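Local coordinates for Glyco_hydro_cc domain-containing protein (Pseudomonas viridiflava, PDB 6UAV) that probably hydrolyses internal beta-1,3 linkages of beta-1,3-glucans, as an endo-beta-1,3-glucanase of glycoside hydrolase family 128 with a TIM-barrel catalytic core, at residues 4-9 and 221-226; 27-32 and 53-58. All blocks are in the same frame, centred on the assembly; numbering follows the deposited sequence.

Interaction 1: 4-9 and 221-226; sequences VKRGVA and FRYAWF
The seam where the first and last strands of a TIM barrel meet is made here, strand 6-9 lying parallel to strand 220-225. Its backbone bonds alternate between the two strands: Tyr-223 N gives to Lys-5 O at 2.9 Å, almost straight at 175°, Gly-7 N reaches Tyr-223 O only weakly, Trp-225 N gives to Gly-7 O, and Ala-9 N gives to Trp-225 O. The axes of the short segments 6-9 and 221-225 diverge by 43°, consistent with the strong twist of a closed (beta/alpha)8 barrel.

Side chains extend the seam on the face carrying Arg-6, Val-8, Tyr-223 and Trp-225, which helices 200-216 and 248-255 cover. Tyr-223 CG stands between the backbone N and the carbonyl carbon (chi1 53°), which swings the ring back over the neighbouring strand: Lys-5 O lies 3.9 Å above its centre, and Lys-5 CB touches CE2 at 3.4 Å. Arg-6 runs alongside this ring, pointing the same way, and its chain bends at chi3. NE then donates to Tyr-223 OH at 2.9 Å, with the hydroxyl close to the guanidinium plane. That plane is nearly coplanar with the ring. Glu-215 also binds the hydroxyl, and the backbone oxygens of Leu-256 and Pro-257 take the two terminal nitrogens of Arg-6, which fixes the group's rotation.

Ala-224 CB, on the other face, is met by Ala-9 CB at 4.2 Å. Ahead of strand 6-9, the extended Arg-222 chain brings NE to Val-4 O at 3.0 Å, while its NH2 forms a salt bridge with Asp-51.

Interaction 2: 27-32 and 53-58; sequences WWYNWS and VPMVWN
Two backbone bonds and one water join residues 27-32 to 53-58 in a beta-alpha-beta unit of the barrel. Val-53 N donates to Trp-28 O at 3.1 Å, nearly along the C=O axis (166°). Further on, Met-55 N donates to Ser-32 O at 2.9 Å, from well above the carbonyl plane. Between these bonds the two segments are bridged by the water, which accepts from Asn-30 N and lies 2.7 Å from Val-53 O and 2.9 Å from Ser-32 O, both placed to receive a proton; with further acceptors in reach, not all such donations can hold at once.

Strand 27-29, helix 44-48 and strand 51-56 form this unit of the (beta/alpha)8 barrel, and residues 30-32 carry the chain past the end of strand 27-29. There Asn-30 OD1 receives Ser-32 OG at 2.8 Å and, weakly, Ser-32 N, tying the turn to itself; Asn-30 ND2 is taken by Asp-11 and by the backbone of Lys-34.

Alongside, Met-55 packs among aromatic side chains: its chain, extended with CG opposite the backbone N (chi1 179°), lies beside the Tyr-29 ring and brings SD to 4.0 Å from CE2. This Met-aromatic contact is oblique, and so is a second one, to the five-membered ring of Trp-31. Tyr-29 CE2 in turn rests over one face of the Trp-31 indole, 3.6 Å above its plane and towards the rim. Both aromatic polar ends find partners on strand 180-185: Tyr-29 OH at Thr-183 O, and Trp-31 NE1 at Glu-184 OE2. At the other end Trp-27 CE3 packs on Val-53 CG2 at 3.8 Å.

How the interactions relate
Starting from the N terminus, residues 4-9 form the first strand, and six further strands follow before residues 221-226, on the eighth, come to lie beside them; interaction 1 thus closes a loop of 211 intervening residues and seals the barrel. Interaction 2 closes a much shorter loop, 20 residues between 27-32 and 53-58, and falls wholly within that long one, so the two nest without crossing. The centres of interactions 1 and 2 are about 12 Å apart. Strands 6-9 and 27-29 are sheet neighbours, giving direct contact: Trp-27 NE1 probably bonds to Lys-5 O, and Val-8 N to Trp-27 O. Together they link strands 220-225, 6-9, 27-29 and 51-56 in consecutive order.

Interaction 1: 4-9 and 221-226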
loop_
_atom_site.group_PDB
_atom_site.type_symbol
_atom_site.label_atom_id
_atom_site.label_comp_id
_atom_site.label_asym_id
_atom_site.label_seq_id
_atom_site.Cartn_x
_atom_site.Cartn_y
_atom_site.Cartn_z
ATOM N N VAL A 4 3.560 14.589 -0.346
ATOM C CA VAL A 4 2.731 13.802 -1.320
ATOM C C VAL A 4 2.867 12.312 -1.005
ATOM O O VAL A 4 1.997 11.560 -1.409
ATOM C CB VAL A 4 3.111 14.072 -2.788
ATOM C CG1 VAL A 4 4.576 13.754 -3.040
ATOM C CG2 VAL A 4 2.201 13.319 -3.791
ATOM N N LYS A 5 3.940 11.877 -0.318
ATOM C CA LYS A 5 4.151 10.406 -0.124
ATOM C C LYS A 5 3.234 9.861 0.971
ATOM O O LYS A 5 3.013 8.658 1.018
ATOM C CB LYS A 5 5.588 10.134 0.325
ATOM C CG LYS A 5 6.657 10.721 -0.573
ATOM C CD LYS A 5 7.939 9.879 -0.510
ATOM C CE LYS A 5 9.110 10.541 -1.233
ATOM N NZ LYS A 5 10.231 9.567 -1.434
ATOM N N ARG A 6 2.832 10.705 1.926
ATOM C CA ARG A 6 2.378 10.212 3.243
ATOM C C ARG A 6 0.933 9.723 3.205
ATOM O O ARG A 6 0.043 10.504 3.041
ATOM C CB ARG A 6 2.634 11.280 4.316
ATOM C CG ARG A 6 2.379 10.727 5.701
ATOM C CD ARG A 6 3.101 11.499 6.794
ATOM N NE ARG A 6 4.501 11.734 6.481
ATOM C CZ ARG A 6 5.256 12.725 6.959
ATOM N NH1 ARG A 6 4.829 13.554 7.898
ATOM N NH2 ARG A 6 6.478 12.843 6.493
ATOM N N GLY A 7 0.707 8.438 3.466
ATOM C CA GLY A 7 -0.634 7.869 3.448
ATOM C C GLY A 7 -0.907 6.998 4.645
ATOM O O GLY A 7 -0.042 6.779 5.514
ATOM N N VAL A 8 -2.114 6.466 4.640
ATOM C CA VAL A 8 -2.570 5.511 5.676
ATOM C C VAL A 8 -3.247 4.350 4.965
ATOM O O VAL A 8 -4.057 4.592 4.086
ATOM C CB VAL A 8 -3.473 6.231 6.708
ATOM C CG1 VAL A 8 -3.859 5.270 7.825
ATOM C CG2 VAL A 8 -2.747 7.451 7.287
ATOM N N ALA A 9 -3.025 3.138 5.479
ATOM C CA ALA A 9 -3.670 1.897 5.017
ATOM C C ALA A 9 -4.802 1.582 5.977
ATOM O O ALA A 9 -4.495 1.153 7.087
ATOM C CB ALA A 9 -2.654 0.782 4.984
ATOM N N PHE A 221 7.593 6.431 -4.154
ATOM C CA PHE A 221 6.651 7.512 -4.512
ATOM C C PHE A 221 5.648 7.753 -3.391
ATOM O O PHE A 221 5.312 8.886 -3.182
ATOM C CB PHE A 221 5.887 7.145 -5.793
ATOM C CG PHE A 221 4.926 8.204 -6.269
ATOM C CD1 PHE A 221 5.393 9.329 -6.938
ATOM C CD2 PHE A 221 3.560 8.119 -6.005
ATOM C CE1 PHE A 221 4.504 10.324 -7.358
ATOM C CE2 PHE A 221 2.679 9.095 -6.463
ATOM C CZ PHE A 221 3.155 10.205 -7.123
ATOM N N ARG A 222 5.200 6.707 -2.699
ATOM C CA ARG A 222 4.162 6.837 -1.673
ATOM C C ARG A 222 4.353 5.697 -0.672
ATOM O O ARG A 222 4.989 4.638 -1.007
ATOM C CB ARG A 222 2.748 6.818 -2.266
ATOM C CG ARG A 222 2.253 8.182 -2.736
ATOM C CD ARG A 222 0.811 8.312 -3.182
ATOM N NE ARG A 222 0.350 9.703 -3.105
ATOM C CZ ARG A 222 -0.888 10.104 -3.389
ATOM N NH1 ARG A 222 -1.782 9.233 -3.842
ATOM N NH2 ARG A 222 -1.226 11.365 -3.181
ATOM N N TYR A 223 3.928 5.956 0.541
ATOM C CA TYR A 223 3.897 4.927 1.588
ATOM C C TYR A 223 2.623 5.101 2.401
ATOM O O TYR A 223 2.066 6.168 2.446
ATOM C CB TYR A 223 5.152 4.968 2.478
ATOM C CG TYR A 223 5.472 6.308 3.087
ATOM C CD1 TYR A 223 4.812 6.754 4.217
ATOM C CD2 TYR A 223 6.375 7.161 2.507
ATOM C CE1 TYR A 223 5.119 7.949 4.833
ATOM C CE2 TYR A 223 6.635 8.403 3.058
ATOM C CZ TYR A 223 5.964 8.827 4.188
ATOM O OH TYR A 223 6.160 10.047 4.764
ATOM N N ALA A 224 2.263 4.033 3.094
ATOM C CA ALA A 224 1.073 4.051 3.924
ATOM C C ALA A 224 1.317 3.258 5.188
ATOM O O ALA A 224 1.622 2.059 5.130
ATOM C CB ALA A 224 -0.064 3.480 3.151
ATOM N N TRP A 225 1.117 3.958 6.293
ATOM C CA TRP A 225 1.262 3.353 7.630
ATOM C C TRP A 225 0.096 2.409 7.914
ATOM O O TRP A 225 -1.101 2.780 7.689
ATOM C CB TRP A 225 1.397 4.446 8.700
ATOM C CG TRP A 225 1.615 3.913 10.080
ATOM C CD1 TRP A 225 0.682 3.597 11.022
ATOM C CD2 TRP A 225 2.884 3.560 10.636
ATOM N NE1 TRP A 225 1.283 3.098 12.148
ATOM C CE2 TRP A 225 2.650 3.087 11.944
ATOM C CE3 TRP A 225 4.191 3.673 10.171
ATOM C CZ2 TRP A 225 3.684 2.599 12.742
ATOM C CZ3 TRP A 225 5.221 3.278 10.999
ATOM C CH2 TRP A 225 4.966 2.727 12.253
ATOM N N PHE A 226 0.401 1.294 8.557
ATOM C CA PHE A 226 -0.618 0.361 9.084
ATOM C C PHE A 226 -0.692 0.573 10.604
ATOM O O PHE A 226 0.276 0.242 11.283
ATOM C CB PHE A 226 -0.284 -1.084 8.730
ATOM C CG PHE A 226 -1.430 -1.997 9.011
ATOM C CD1 PHE A 226 -1.592 -2.496 10.281
ATOM C CD2 PHE A 226 -2.428 -2.225 8.079
ATOM C CE1 PHE A 226 -2.670 -3.284 10.601
ATOM C CE2 PHE A 226 -3.513 -3.025 8.376
ATOM C CZ PHE A 226 -3.609 -3.560 9.638
#

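Interaction 2: 27-32 and 53-58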
loop_
_atom_site.group_PDB
_atom_site.type_symbol
_atom_site.label_atom_id
_atom_site.label_comp_id
_atom_site.label_asym_id
_atom_site.label_seq_id
_atom_site.Cartn_x
_atom_site.Cartn_y
_atom_site.Cartn_z
ATOM N N TRP A 27 -2.950 10.756 1.301
ATOM C CA TRP A 27 -3.785 9.745 0.619
ATOM C C TRP A 27 -4.092 8.570 1.529
ATOM O O TRP A 27 -3.439 8.397 2.566
ATOM C CB TRP A 27 -3.085 9.274 -0.668
ATOM C CG TRP A 27 -1.873 8.432 -0.409
ATOM C CD1 TRP A 27 -0.655 8.859 0.051
ATOM C CD2 TRP A 27 -1.788 6.995 -0.457
ATOM N NE1 TRP A 27 0.193 7.800 0.247
ATOM C CE2 TRP A 27 -0.479 6.642 -0.071
ATOM C CE3 TRP A 27 -2.677 5.993 -0.819
ATOM C CZ2 TRP A 27 -0.046 5.323 -0.110
ATOM C CZ3 TRP A 27 -2.238 4.699 -0.853
ATOM C CH2 TRP A 27 -0.960 4.358 -0.465
ATOM N N TRP A 28 -5.057 7.796 1.125
ATOM C CA TRP A 28 -5.340 6.522 1.812
ATOM C C TRP A 28 -5.858 5.504 0.828
ATOM O O TRP A 28 -6.215 5.845 -0.296
ATOM C CB TRP A 28 -6.342 6.703 2.965
ATOM C CG TRP A 28 -7.814 6.668 2.623
ATOM C CD1 TRP A 28 -8.643 5.606 2.823
ATOM C CD2 TRP A 28 -8.635 7.690 2.051
ATOM N NE1 TRP A 28 -9.923 5.903 2.471
ATOM C CE2 TRP A 28 -9.956 7.188 1.998
ATOM C CE3 TRP A 28 -8.387 9.004 1.617
ATOM C CZ2 TRP A 28 -11.022 7.934 1.501
ATOM C CZ3 TRP A 28 -9.463 9.739 1.170
ATOM C CH2 TRP A 28 -10.737 9.198 1.063
ATOM N N TYR A 29 -5.973 4.263 1.293
ATOM C CA TYR A 29 -6.635 3.235 0.484
ATOM C C TYR A 29 -7.204 2.251 1.474
ATOM O O TYR A 29 -6.841 2.337 2.644
ATOM C CB TYR A 29 -5.653 2.618 -0.524
ATOM C CG TYR A 29 -4.719 1.616 0.096
ATOM C CD1 TYR A 29 -3.636 2.012 0.881
ATOM C CD2 TYR A 29 -4.924 0.273 -0.105
ATOM C CE1 TYR A 29 -2.778 1.077 1.430
ATOM C CE2 TYR A 29 -4.087 -0.661 0.441
ATOM C CZ TYR A 29 -3.010 -0.262 1.232
ATOM O OH TYR A 29 -2.168 -1.194 1.756
ATOM N N ASN A 30 -8.064 1.378 0.998
ATOM C CA ASN A 30 -8.852 0.492 1.887
ATOM C C ASN A 30 -8.909 -0.917 1.320
ATOM O O ASN A 30 -9.810 -1.636 1.721
ATOM C CB ASN A 30 -10.259 1.036 2.142
ATOM C CG ASN A 30 -11.121 1.001 0.898
ATOM O OD1 ASN A 30 -10.628 0.616 -0.177
ATOM N ND2 ASN A 30 -12.389 1.352 1.061
ATOM N N TRP A 31 -7.925 -1.317 0.533
ATOM C CA TRP A 31 -7.830 -2.675 -0.047
ATOM C C TRP A 31 -9.028 -2.973 -0.970
ATOM O O TRP A 31 -9.256 -4.119 -1.250
ATOM C CB TRP A 31 -7.686 -3.755 1.025
ATOM C CG TRP A 31 -6.471 -3.543 1.860
ATOM C CD1 TRP A 31 -5.206 -3.983 1.609
ATOM C CD2 TRP A 31 -6.400 -2.869 3.136
ATOM N NE1 TRP A 31 -4.353 -3.613 2.608
ATOM C CE2 TRP A 31 -5.043 -2.912 3.554
ATOM C CE3 TRP A 31 -7.349 -2.247 3.951
ATOM C CZ2 TRP A 31 -4.631 -2.351 4.783
ATOM C CZ3 TRP A 31 -6.947 -1.725 5.168
ATOM C CH2 TRP A 31 -5.610 -1.753 5.541
ATOM N N SER A 32 -9.763 -1.969 -1.432
ATOM C CA SER A 32 -11.020 -2.225 -2.178
ATOM C C SER A 32 -11.143 -1.218 -3.289
ATOM O O SER A 32 -10.397 -0.225 -3.335
ATOM C CB SER A 32 -12.221 -2.178 -1.262
ATOM O OG SER A 32 -12.702 -0.881 -1.258
ATOM N N VAL A 53 -7.030 5.954 -3.261
ATOM C CA VAL A 53 -6.438 5.132 -4.363
ATOM C C VAL A 53 -7.111 3.788 -4.330
ATOM O O VAL A 53 -7.088 3.101 -3.323
ATOM C CB VAL A 53 -4.912 4.979 -4.253
ATOM C CG1 VAL A 53 -4.331 4.083 -5.372
ATOM C CG2 VAL A 53 -4.245 6.338 -4.246
ATOM N N PRO A 54 -7.851 3.445 -5.397
ATOM C CA PRO A 54 -8.569 2.178 -5.415
ATOM C C PRO A 54 -7.608 0.989 -5.518
ATOM O O PRO A 54 -6.523 1.126 -6.062
ATOM C CB PRO A 54 -9.379 2.160 -6.688
ATOM C CG PRO A 54 -8.952 3.349 -7.454
ATOM C CD PRO A 54 -8.036 4.232 -6.620
ATOM N N MET A 55 -8.108 -0.203 -5.159
ATOM C CA MET A 55 -7.297 -1.416 -5.227
ATOM C C MET A 55 -8.126 -2.605 -5.712
ATOM O O MET A 55 -9.270 -2.768 -5.324
ATOM C CB MET A 55 -6.731 -1.779 -3.861
ATOM C CG MET A 55 -5.906 -3.069 -3.903
ATOM S SD MET A 55 -4.876 -3.264 -2.434
ATOM C CE MET A 55 -3.561 -4.237 -3.148
ATOM N N VAL A 56 -7.508 -3.355 -6.617
ATOM C CA VAL A 56 -7.979 -4.690 -7.049
ATOM C C VAL A 56 -7.266 -5.675 -6.172
ATOM O O VAL A 56 -6.019 -5.832 -6.315
ATOM C CB VAL A 56 -7.661 -4.912 -8.541
ATOM C CG1 VAL A 56 -8.032 -6.320 -8.942
ATOM C CG2 VAL A 56 -8.397 -3.912 -9.382
ATOM N N TRP A 57 -7.994 -6.328 -5.304
ATOM C CA TRP A 57 -7.375 -7.166 -4.258
ATOM C C TRP A 57 -6.860 -8.469 -4.860
ATOM O O TRP A 57 -5.701 -8.864 -4.541
ATOM C CB TRP A 57 -8.365 -7.381 -3.110
ATOM C CG TRP A 57 -7.714 -7.793 -1.814
ATOM C CD1 TRP A 57 -7.150 -7.030 -0.835
ATOM C CD2 TRP A 57 -7.755 -9.124 -1.310
ATOM N NE1 TRP A 57 -6.760 -7.808 0.218
ATOM C CE2 TRP A 57 -7.155 -9.103 -0.041
ATOM C CE3 TRP A 57 -8.256 -10.327 -1.834
ATOM C CZ2 TRP A 57 -6.953 -10.263 0.687
ATOM C CZ3 TRP A 57 -8.106 -11.464 -1.073
ATOM C CH2 TRP A 57 -7.497 -11.427 0.190
ATOM N N ASN A 58 -7.673 -9.146 -5.670
ATOM C CA ASN A 58 -7.293 -10.434 -6.289
ATOM C C ASN A 58 -8.030 -10.519 -7.629
ATOM O O ASN A 58 -8.430 -9.444 -8.149
ATOM C CB ASN A 58 -7.502 -11.612 -5.329
ATOM C CG ASN A 58 -8.956 -11.895 -5.060
ATOM O OD1 ASN A 58 -9.797 -11.171 -5.564
ATOM N ND2 ASN A 58 -9.259 -12.886 -4.235
HETATM O O HOH W 1 -8.178 1.001 -1.983
#